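Local coordinates for protein HIAXHD3 (Humicola insolens, PDB 3ZXK) that removes arabinofuranose side chains, probably from xylan, as an exo-acting family 43 arabinofuranosidase that has served as a scaffold for engineering endo-xylanase activity, at residues Tyr69-Gly74 and Trp335-Asp340; Ala213-Arg218 and Ala230-Ser235; Ala359-Asp364 and Lys518-Glu523. All blocks are in the same frame, centred on the assembly; numbering follows the deposited sequence.

Contact 1 of 3, residues Tyr69-Gly74 and Trp335-Asp340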
loop_
_atom_site.group_PDB
_atom_site.type_symbol
_atom_site.label_atom_id
_atom_site.label_comp_id
_atom_site.label_asym_id
_atom_site.label_seq_id
_atom_site.Cartn_x
_atom_site.Cartn_y
_atom_site.Cartn_z
ATOM N N TYR A 69 -10.014 14.833 -1.365
ATOM C CA TYR A 69 -9.823 13.499 -0.799
ATOM C C TYR A 69 -11.107 12.863 -0.281
ATOM O O TYR A 69 -11.096 11.682 0.029
ATOM C CB TYR A 69 -8.699 13.516 0.276
ATOM C CG TYR A 69 -7.390 13.769 -0.425
ATOM C CD1 TYR A 69 -6.648 12.726 -0.973
ATOM C CD2 TYR A 69 -6.947 15.089 -0.654
ATOM C CE1 TYR A 69 -5.494 12.986 -1.698
ATOM C CE2 TYR A 69 -5.786 15.355 -1.386
ATOM C CZ TYR A 69 -5.058 14.295 -1.894
ATOM O OH TYR A 69 -3.930 14.551 -2.619
ATOM N N ASP A 70 -12.207 13.617 -0.224
ATOM C CA ASP A 70 -13.534 13.087 0.105
ATOM C C ASP A 70 -14.349 12.736 -1.151
ATOM O O ASP A 70 -15.526 12.384 -1.024
ATOM C CB ASP A 70 -14.314 14.104 0.962
ATOM C CG ASP A 70 -13.615 14.453 2.286
ATOM O OD1 ASP A 70 -12.762 13.682 2.825
ATOM O OD2 ASP A 70 -13.965 15.522 2.844
ATOM N N LEU A 71 -13.724 12.810 -2.345
ATOM C CA LEU A 71 -14.353 12.447 -3.634
ATOM C C LEU A 71 -15.741 13.109 -3.751
ATOM O O LEU A 71 -16.776 12.433 -3.825
ATOM C CB LEU A 71 -14.412 10.912 -3.802
ATOM C CG LEU A 71 -14.793 10.310 -5.160
ATOM C CD1 LEU A 71 -13.809 10.716 -6.266
ATOM C CD2 LEU A 71 -14.819 8.795 -5.021
ATOM N N PRO A 72 -15.760 14.449 -3.745
ATOM C CA PRO A 72 -17.034 15.154 -3.679
ATOM C C PRO A 72 -17.810 15.199 -5.000
ATOM O O PRO A 72 -19.042 15.386 -4.990
ATOM C CB PRO A 72 -16.624 16.572 -3.278
ATOM C CG PRO A 72 -15.207 16.714 -3.772
ATOM C CD PRO A 72 -14.611 15.361 -3.579
ATOM N N SER A 73 -17.117 15.030 -6.119
ATOM C CA SER A 73 -17.727 15.352 -7.407
ATOM C C SER A 73 -17.209 14.497 -8.555
ATOM O O SER A 73 -17.141 14.950 -9.694
ATOM C CB SER A 73 -17.578 16.839 -7.724
ATOM O OG SER A 73 -16.207 17.199 -7.885
ATOM N N GLY A 74 -16.862 13.253 -8.256
ATOM C CA GLY A 74 -16.443 12.342 -9.295
ATOM C C GLY A 74 -15.010 12.566 -9.727
ATOM O O GLY A 74 -14.248 13.284 -9.075
ATOM N N TRP A 335 -10.412 2.265 2.040
ATOM C CA TRP A 335 -11.410 2.806 1.135
ATOM C C TRP A 335 -10.764 3.492 -0.044
ATOM O O TRP A 335 -9.642 3.970 0.076
ATOM C CB TRP A 335 -12.225 3.849 1.864
ATOM C CG TRP A 335 -12.962 3.382 3.078
ATOM C CD1 TRP A 335 -12.594 3.540 4.406
ATOM C CD2 TRP A 335 -14.281 2.756 3.099
ATOM N NE1 TRP A 335 -13.562 3.013 5.238
ATOM C CE2 TRP A 335 -14.596 2.524 4.509
ATOM C CE3 TRP A 335 -15.181 2.319 2.113
ATOM C CZ2 TRP A 335 -15.787 1.942 4.906
ATOM C CZ3 TRP A 335 -16.377 1.722 2.523
ATOM C CH2 TRP A 335 -16.672 1.541 3.896
ATOM N N ASN A 336 -11.459 3.546 -1.186
ATOM C CA ASN A 336 -11.059 4.401 -2.307
ATOM C C ASN A 336 -11.484 5.847 -1.980
ATOM O O ASN A 336 -12.667 6.150 -1.981
ATOM C CB ASN A 336 -11.727 3.907 -3.594
ATOM C CG ASN A 336 -11.582 4.905 -4.723
ATOM O OD1 ASN A 336 -10.577 5.609 -4.793
ATOM N ND2 ASN A 336 -12.583 4.995 -5.583
ATOM N N HIS A 337 -10.521 6.719 -1.655
ATOM C CA HIS A 337 -10.776 8.067 -1.067
ATOM C C HIS A 337 -11.386 7.954 0.335
ATOM O O HIS A 337 -11.744 6.861 0.759
ATOM C CB HIS A 337 -11.616 8.974 -1.996
ATOM C CG HIS A 337 -10.926 9.367 -3.305
ATOM N ND1 HIS A 337 -10.584 8.484 -4.263
ATOM C CD2 HIS A 337 -10.585 10.627 -3.797
ATOM C CE1 HIS A 337 -10.024 9.137 -5.303
ATOM N NE2 HIS A 337 -10.057 10.447 -5.038
ATOM N N ASN A 338 -11.460 9.046 1.079
ATOM C CA ASN A 338 -12.060 8.998 2.402
ATOM C C ASN A 338 -13.506 8.548 2.301
ATOM O O ASN A 338 -14.245 8.941 1.375
ATOM C CB ASN A 338 -12.060 10.357 3.070
ATOM C CG ASN A 338 -10.701 10.790 3.514
ATOM O OD1 ASN A 338 -9.837 9.978 3.865
ATOM N ND2 ASN A 338 -10.513 12.090 3.538
ATOM N N PRO A 339 -13.928 7.718 3.257
ATOM C CA PRO A 339 -15.304 7.264 3.261
ATOM C C PRO A 339 -16.276 8.340 3.778
ATOM O O PRO A 339 -15.858 9.259 4.516
ATOM C CB PRO A 339 -15.244 6.071 4.228
ATOM C CG PRO A 339 -14.205 6.467 5.209
ATOM C CD PRO A 339 -13.151 7.122 4.352
ATOM N N ASP A 340 -17.536 8.243 3.368
ATOM C CA ASP A 340 -18.629 8.959 4.038
ATOM C C ASP A 340 -19.049 8.106 5.246
ATOM O O ASP A 340 -19.693 7.057 5.106
ATOM C CB ASP A 340 -19.798 9.182 3.074
ATOM C CG ASP A 340 -20.965 9.935 3.706
ATOM O OD1 ASP A 340 -21.043 10.023 4.957
ATOM O OD2 ASP A 340 -21.817 10.429 2.936
HETATM O O HOH W 1 -16.211 10.941 1.370
#
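Asn336, at the end of strand 334-336, sets its amide ND2 4.4 Å from Leu71 CD2, a marginal touch. Its OD1 instead takes the N-H of His337 ND1 at 2.9 Å; the acceptor lies in the imidazole plane, while the donor stands well above the carbonyl plane of Asn336. Next along the chain, His337 offers a ring face to Leu71, whose CD1 sits 4.0 Å from the ring centroid and almost straight above it, a CH-pi contact. With Leu71 CG anti to the backbone N (chi1 -169°), CD1 reaches over the ring while CB packs 3.8 Å from His337 CD2. The second ring nitrogen, NE2, is hydrogen-bonded to the backbone N of Ala78, so both ring nitrogens are held and rotation of the imidazole is fixed. With an alanine here, Asn336 OD1 and the N-H of Ala78 would probably lose their mates and a gap would open beside Leu71 CD1. Here the five-bladed beta-propeller expected of family 43, which supplies 69-74, meets the C-terminal concanavalin-like beta-sandwich, which supplies 335-340. Asn338 grips the propeller loop twice. Its backbone N donates to Tyr69 O at 2.9 Å, and its ND2 donates to Asp70 OD1 at 2.8 Å in an almost straight bond (172°) lying in the amide plane, although the carboxylate plane is turned 47° from it. ND2 also bonds Leu63 O and OD1 bonds Ser39 OG, which satisfies this buried amide at both ends. Water 1 donates to Asn338 O and to Asp70 O, adding a bridge between the two backbones.

Contact 2 of 3, residues Ala213-Arg218 and Ala230-Ser235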
loop_
_atom_site.group_PDB
_atom_site.type_symbol
_atom_site.label_atom_id
_atom_site.label_comp_id
_atom_site.label_asym_id
_atom_site.label_seq_id
_atom_site.Cartn_x
_atom_site.Cartn_y
_atom_site.Cartn_z
ATOM N N ALA A 213 18.027 1.708 -10.603
ATOM C CA ALA A 213 19.267 1.763 -9.816
ATOM C C ALA A 213 19.045 2.378 -8.470
ATOM O O ALA A 213 18.106 3.168 -8.288
ATOM C CB ALA A 213 20.411 2.516 -10.544
ATOM N N GLU A 214 19.902 1.990 -7.530
ATOM C CA GLU A 214 19.970 2.598 -6.204
ATOM C C GLU A 214 21.423 3.030 -5.962
ATOM O O GLU A 214 22.341 2.252 -6.230
ATOM C CB GLU A 214 19.542 1.608 -5.133
ATOM C CG GLU A 214 19.391 2.233 -3.743
ATOM C CD GLU A 214 18.062 2.993 -3.572
ATOM O OE1 GLU A 214 17.262 3.048 -4.529
ATOM O OE2 GLU A 214 17.827 3.560 -2.482
ATOM N N TYR A 215 21.601 4.265 -5.492
ATOM C CA TYR A 215 22.909 4.770 -5.099
ATOM C C TYR A 215 22.970 4.942 -3.604
ATOM O O TYR A 215 21.963 5.209 -2.953
ATOM C CB TYR A 215 23.248 6.085 -5.824
ATOM C CG TYR A 215 23.169 6.004 -7.343
ATOM C CD1 TYR A 215 23.702 4.920 -8.040
ATOM C CD2 TYR A 215 22.571 7.019 -8.075
ATOM C CE1 TYR A 215 23.634 4.849 -9.429
ATOM C CE2 TYR A 215 22.500 6.968 -9.459
ATOM C CZ TYR A 215 23.039 5.878 -10.132
ATOM O OH TYR A 215 22.968 5.799 -11.508
ATOM N N VAL A 216 24.148 4.723 -3.049
ATOM C CA VAL A 216 24.388 5.062 -1.658
ATOM C C VAL A 216 25.226 6.322 -1.617
ATOM O O VAL A 216 26.273 6.400 -2.265
ATOM C CB VAL A 216 24.969 3.885 -0.813
ATOM C CG1 VAL A 216 26.132 3.177 -1.501
ATOM C CG2 VAL A 216 25.362 4.392 0.583
ATOM N N LEU A 217 24.735 7.342 -0.924
ATOM C CA LEU A 217 25.505 8.582 -0.744
ATOM C C LEU A 217 26.054 8.636 0.676
ATOM O O LEU A 217 25.371 8.216 1.600
ATOM C CB LEU A 217 24.630 9.817 -0.968
ATOM C CG LEU A 217 23.639 9.775 -2.122
ATOM C CD1 LEU A 217 22.859 11.078 -2.167
ATOM C CD2 LEU A 217 24.366 9.499 -3.407
ATOM N N ARG A 218 27.258 9.181 0.841
ATOM C CA ARG A 218 27.869 9.347 2.165
ATOM C C ARG A 218 28.435 10.762 2.286
ATOM O O ARG A 218 29.074 11.292 1.345
ATOM C CB ARG A 218 28.970 8.307 2.399
ATOM C CG ARG A 218 29.502 8.270 3.842
ATOM C CD ARG A 218 30.569 7.203 3.999
ATOM N NE ARG A 218 31.824 7.634 3.379
ATOM C CZ ARG A 218 32.907 6.865 3.290
ATOM N NH1 ARG A 218 32.874 5.629 3.787
ATOM N NH2 ARG A 218 34.015 7.329 2.726
ATOM N N ALA A 230 28.805 9.609 -3.979
ATOM C CA ALA A 230 27.989 8.422 -4.278
ATOM C C ALA A 230 28.812 7.194 -4.665
ATOM O O ALA A 230 29.917 7.322 -5.205
ATOM C CB ALA A 230 26.994 8.726 -5.393
ATOM N N ARG A 231 28.246 6.016 -4.387
ATOM C CA ARG A 231 28.633 4.755 -5.014
ATOM C C ARG A 231 27.358 4.053 -5.438
ATOM O O ARG A 231 26.309 4.288 -4.886
ATOM C CB ARG A 231 29.354 3.834 -4.029
ATOM C CG ARG A 231 30.758 4.272 -3.661
ATOM C CD ARG A 231 31.535 3.137 -3.016
ATOM N NE ARG A 231 32.868 3.597 -2.641
ATOM C CZ ARG A 231 33.799 2.835 -2.085
ATOM N NH1 ARG A 231 33.548 1.556 -1.843
ATOM N NH2 ARG A 231 34.984 3.357 -1.763
ATOM N N THR A 232 27.465 3.159 -6.409
ATOM C CA THR A 232 26.327 2.345 -6.804
ATOM C C THR A 232 26.057 1.266 -5.761
ATOM O O THR A 232 26.981 0.607 -5.276
ATOM C CB THR A 232 26.606 1.734 -8.171
ATOM O OG1 THR A 232 26.719 2.807 -9.119
ATOM C CG2 THR A 232 25.478 0.764 -8.590
ATOM N N LEU A 233 24.802 1.101 -5.388
ATOM C CA LEU A 233 24.410 -0.055 -4.579
ATOM C C LEU A 233 23.887 -1.172 -5.500
ATOM O O LEU A 233 24.321 -2.335 -5.417
ATOM C CB LEU A 233 23.365 0.362 -3.533
ATOM C CG LEU A 233 22.960 -0.676 -2.490
ATOM C CD1 LEU A 233 24.152 -1.139 -1.662
ATOM C CD2 LEU A 233 21.875 -0.079 -1.610
ATOM N N VAL A 234 22.949 -0.833 -6.368
ATOM C CA VAL A 234 22.557 -1.747 -7.438
ATOM C C VAL A 234 22.312 -0.942 -8.693
ATOM O O VAL A 234 21.851 0.206 -8.637
ATOM C CB VAL A 234 21.287 -2.589 -7.154
ATOM C CG1 VAL A 234 21.488 -3.575 -6.006
ATOM C CG2 VAL A 234 20.053 -1.704 -6.997
ATOM N N SER A 235 22.585 -1.544 -9.840
ATOM C CA SER A 235 22.214 -0.891 -11.096
ATOM C C SER A 235 21.856 -1.954 -12.091
ATOM O O SER A 235 22.717 -2.769 -12.489
ATOM C CB SER A 235 23.345 -0.009 -11.618
ATOM O OG SER A 235 22.957 0.642 -12.822
HETATM O O HOH W 2 23.512 3.400 -12.734
#
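Glu214 and Leu233 run side by side and point the same way, Glu214 CG lying 4.0 Å from Leu233 CD2. Glu214 CB also packs on Val234 CG2 at 3.8 Å, so one residue faces two. Val216 and Arg231 also lie side by side, on the face that carries Glu214 and Val234: Val216 CG1 sits between its backbone N and carbonyl carbon (chi1 47°), a crowded position which brings this methyl alongside Arg231 CB and near its carbonyl O. The Arg231 chain then extends away to a salt bridge with Asp285 and a cation-pi contact with Trp287. The strands form an antiparallel hairpin at the outer edge of a propeller blade, and its register slips by one residue at a classic beta bulge. There Glu214 O accepts from both Leu233 N (2.8 Å) and Val234 N (3.1 Å), while Glu214 N donates to Val234 O. Beyond the bulge the ladder resumes with paired bonds between the backbones of Val216 and Arg231. On the opposite face Leu217 turns CD2 onto Ala230 CB at 3.4 Å, tighter than usual van der Waals contact, and Ala213 CB rests 3.9 Å from Ser235 OG. Tyr215 and Thr232 face each other across the ladder with diverging side chains; the Tyr215 ring passes Thr232 OG1 obliquely, CE1 being 3.7 Å from it. At the far end of that ring the hydroxyl is hydrogen-bonded to Gln189 OE1 and accepts from water 2, which lies in the ring plane and also bonds Ser235 OG, 2.8 Å from the water oxygen.

Contact 3 of 3, residues Ala359-Asp364 and Lys518-Glu523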
loop_
_atom_site.group_PDB
_atom_site.type_symbol
_atom_site.label_atom_id
_atom_site.label_comp_id
_atom_site.label_asym_id
_atom_site.label_seq_id
_atom_site.Cartn_x
_atom_site.Cartn_y
_atom_site.Cartn_z
ATOM N N ALA A 359 -23.912 5.935 -1.115
ATOM C CA ALA A 359 -23.444 7.239 -0.666
ATOM C C ALA A 359 -23.361 8.253 -1.803
ATOM O O ALA A 359 -23.251 9.448 -1.547
ATOM C CB ALA A 359 -22.100 7.115 0.040
ATOM N N THR A 360 -23.445 7.782 -3.046
ATOM C CA THR A 360 -23.297 8.649 -4.229
ATOM C C THR A 360 -24.292 8.235 -5.302
ATOM O O THR A 360 -24.491 7.035 -5.549
ATOM C CB THR A 360 -21.903 8.453 -4.848
ATOM O OG1 THR A 360 -20.907 8.655 -3.844
ATOM C CG2 THR A 360 -21.680 9.399 -5.981
ATOM N N VAL A 361 -24.901 9.222 -5.942
ATOM C CA VAL A 361 -25.729 8.996 -7.136
ATOM C C VAL A 361 -24.854 9.292 -8.337
ATOM O O VAL A 361 -24.395 10.410 -8.522
ATOM C CB VAL A 361 -26.997 9.904 -7.138
ATOM C CG1 VAL A 361 -27.769 9.784 -8.458
ATOM C CG2 VAL A 361 -27.857 9.572 -5.922
ATOM N N THR A 362 -24.611 8.258 -9.137
ATOM C CA THR A 362 -23.707 8.329 -10.285
ATOM C C THR A 362 -23.938 7.121 -11.210
ATOM O O THR A 362 -24.448 6.078 -10.756
ATOM C CB THR A 362 -22.216 8.397 -9.826
ATOM O OG1 THR A 362 -21.359 8.602 -10.954
ATOM C CG2 THR A 362 -21.786 7.131 -9.072
ATOM N N GLY A 363 -23.578 7.271 -12.490
ATOM C CA GLY A 363 -23.458 6.127 -13.418
ATOM C C GLY A 363 -22.039 5.579 -13.463
ATOM O O GLY A 363 -21.763 4.586 -14.144
ATOM N N ASP A 364 -21.154 6.204 -12.694
ATOM C CA ASP A 364 -19.701 6.004 -12.846
ATOM C C ASP A 364 -19.143 5.393 -11.561
ATOM O O ASP A 364 -19.021 6.093 -10.563
ATOM C CB ASP A 364 -19.081 7.382 -13.131
ATOM C CG ASP A 364 -17.592 7.336 -13.429
ATOM O OD1 ASP A 364 -16.959 6.270 -13.280
ATOM O OD2 ASP A 364 -17.047 8.406 -13.828
ATOM N N LYS A 518 -30.011 6.368 -9.324
ATOM C CA LYS A 518 -31.254 7.130 -9.204
ATOM C C LYS A 518 -31.314 7.961 -7.948
ATOM O O LYS A 518 -31.439 9.176 -8.027
ATOM C CB LYS A 518 -32.456 6.192 -9.240
ATOM C CG LYS A 518 -32.716 5.623 -10.616
ATOM C CD LYS A 518 -33.937 4.722 -10.607
ATOM C CE LYS A 518 -34.296 4.295 -12.020
ATOM N NZ LYS A 518 -34.525 5.486 -12.877
ATOM N N SER A 519 -31.259 7.300 -6.793
ATOM C CA SER A 519 -31.398 7.994 -5.514
ATOM C C SER A 519 -30.817 7.193 -4.374
ATOM O O SER A 519 -30.720 5.993 -4.467
ATOM C CB SER A 519 -32.870 8.271 -5.234
ATOM O OG SER A 519 -33.464 7.112 -4.706
ATOM N N LEU A 520 -30.459 7.867 -3.291
ATOM C CA LEU A 520 -29.956 7.169 -2.122
ATOM C C LEU A 520 -31.080 6.507 -1.328
ATOM O O LEU A 520 -32.252 6.709 -1.623
ATOM C CB LEU A 520 -29.145 8.116 -1.240
ATOM C CG LEU A 520 -28.082 8.938 -1.965
ATOM C CD1 LEU A 520 -27.402 9.850 -0.951
ATOM C CD2 LEU A 520 -27.043 8.050 -2.660
ATOM N N GLY A 521 -30.703 5.701 -0.344
ATOM C CA GLY A 521 -31.673 5.029 0.522
ATOM C C GLY A 521 -31.454 3.534 0.577
ATOM O O GLY A 521 -31.855 2.882 1.556
ATOM N N GLY A 522 -30.812 2.993 -0.463
ATOM C CA GLY A 522 -30.493 1.557 -0.526
ATOM C C GLY A 522 -29.302 1.165 0.311
ATOM O O GLY A 522 -28.483 2.016 0.712
ATOM N N GLU A 523 -29.219 -0.122 0.622
ATOM C CA GLU A 523 -28.056 -0.656 1.340
ATOM C C GLU A 523 -27.874 -2.136 1.093
ATOM O O GLU A 523 -28.824 -2.875 0.756
ATOM C CB GLU A 523 -28.148 -0.375 2.853
ATOM C CG GLU A 523 -29.180 -1.194 3.588
ATOM C CD GLU A 523 -29.303 -0.752 5.042
ATOM O OE1 GLU A 523 -29.520 0.446 5.303
ATOM O OE2 GLU A 523 -29.184 -1.590 5.946
#
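Val361 and Leu520 supply the apolar part of the contact: their side chains meet at an angle, with Val361 CG2 3.7 Å from Leu520 CD2. A second kind of contact sets methyl carbon against main chain. The valine is forked over the opposing chain: its CG1, anti to the backbone N (chi1 173°), reaches the backbone of Lys518, 3.7 Å from the carbonyl O, while CG2, lying beside the backbone N, rests 3.9 Å from Ser519 CA. Leu520 CD2 lies against the peptide joining Ala359 and Thr360, 3.8 Å from Ala359 C and 3.6 Å from Thr360 N. The touching parts run nearly antiparallel, 163° apart, without backbone bonds between the two segments, the nearest CA atoms being those of Val361 and Ser519 at 6.0 Å. Polar bonds lie beside this patch. In an ST turn, Thr362 OG1 accepts from the backbone N of Asp364 at 3.0 Å, and the Asp364 carboxylate bonds Phe366 N and Thr436 OG1. Ser516, just before 518-523, receives both loops: its backbone bonds Thr360 and Thr362, and its OG bonds Ser519 O and Lys518 N. Both loops are crossings of the concanavalin-like beta-sandwich, each leading from a strand of one large sheet to a strand of the other. With aliphatic carbons and main-chain atoms meeting at an exposed site, such a contact sets little direction, and the placing of the loops probably depends more on the bonds to Ser516.

In the fold
Contacts 1 and 2 are buried, whereas contact 3 lies on the surface. Contact 2 stays within one blade of the propeller and is local in sequence, a ladder of backbone bonds between neighbouring strands. Contact 1 joins propeller to sandwich across 261 residues, and there the bonds of Asn338 and the histidine ring under Leu71 make the join. Contact 3 belongs to the sandwich alone and relies on apolar touching. Contacts 1 and 3 lie on the same side of the chain's centre, centres 14 Å apart, and Arg369 serves both, bonding Leu71 O and Thr360 OG1. Contact 2 lies on the opposite side of it, its centre 39 Å from that of contact 1 and 51 Å from that of contact 3.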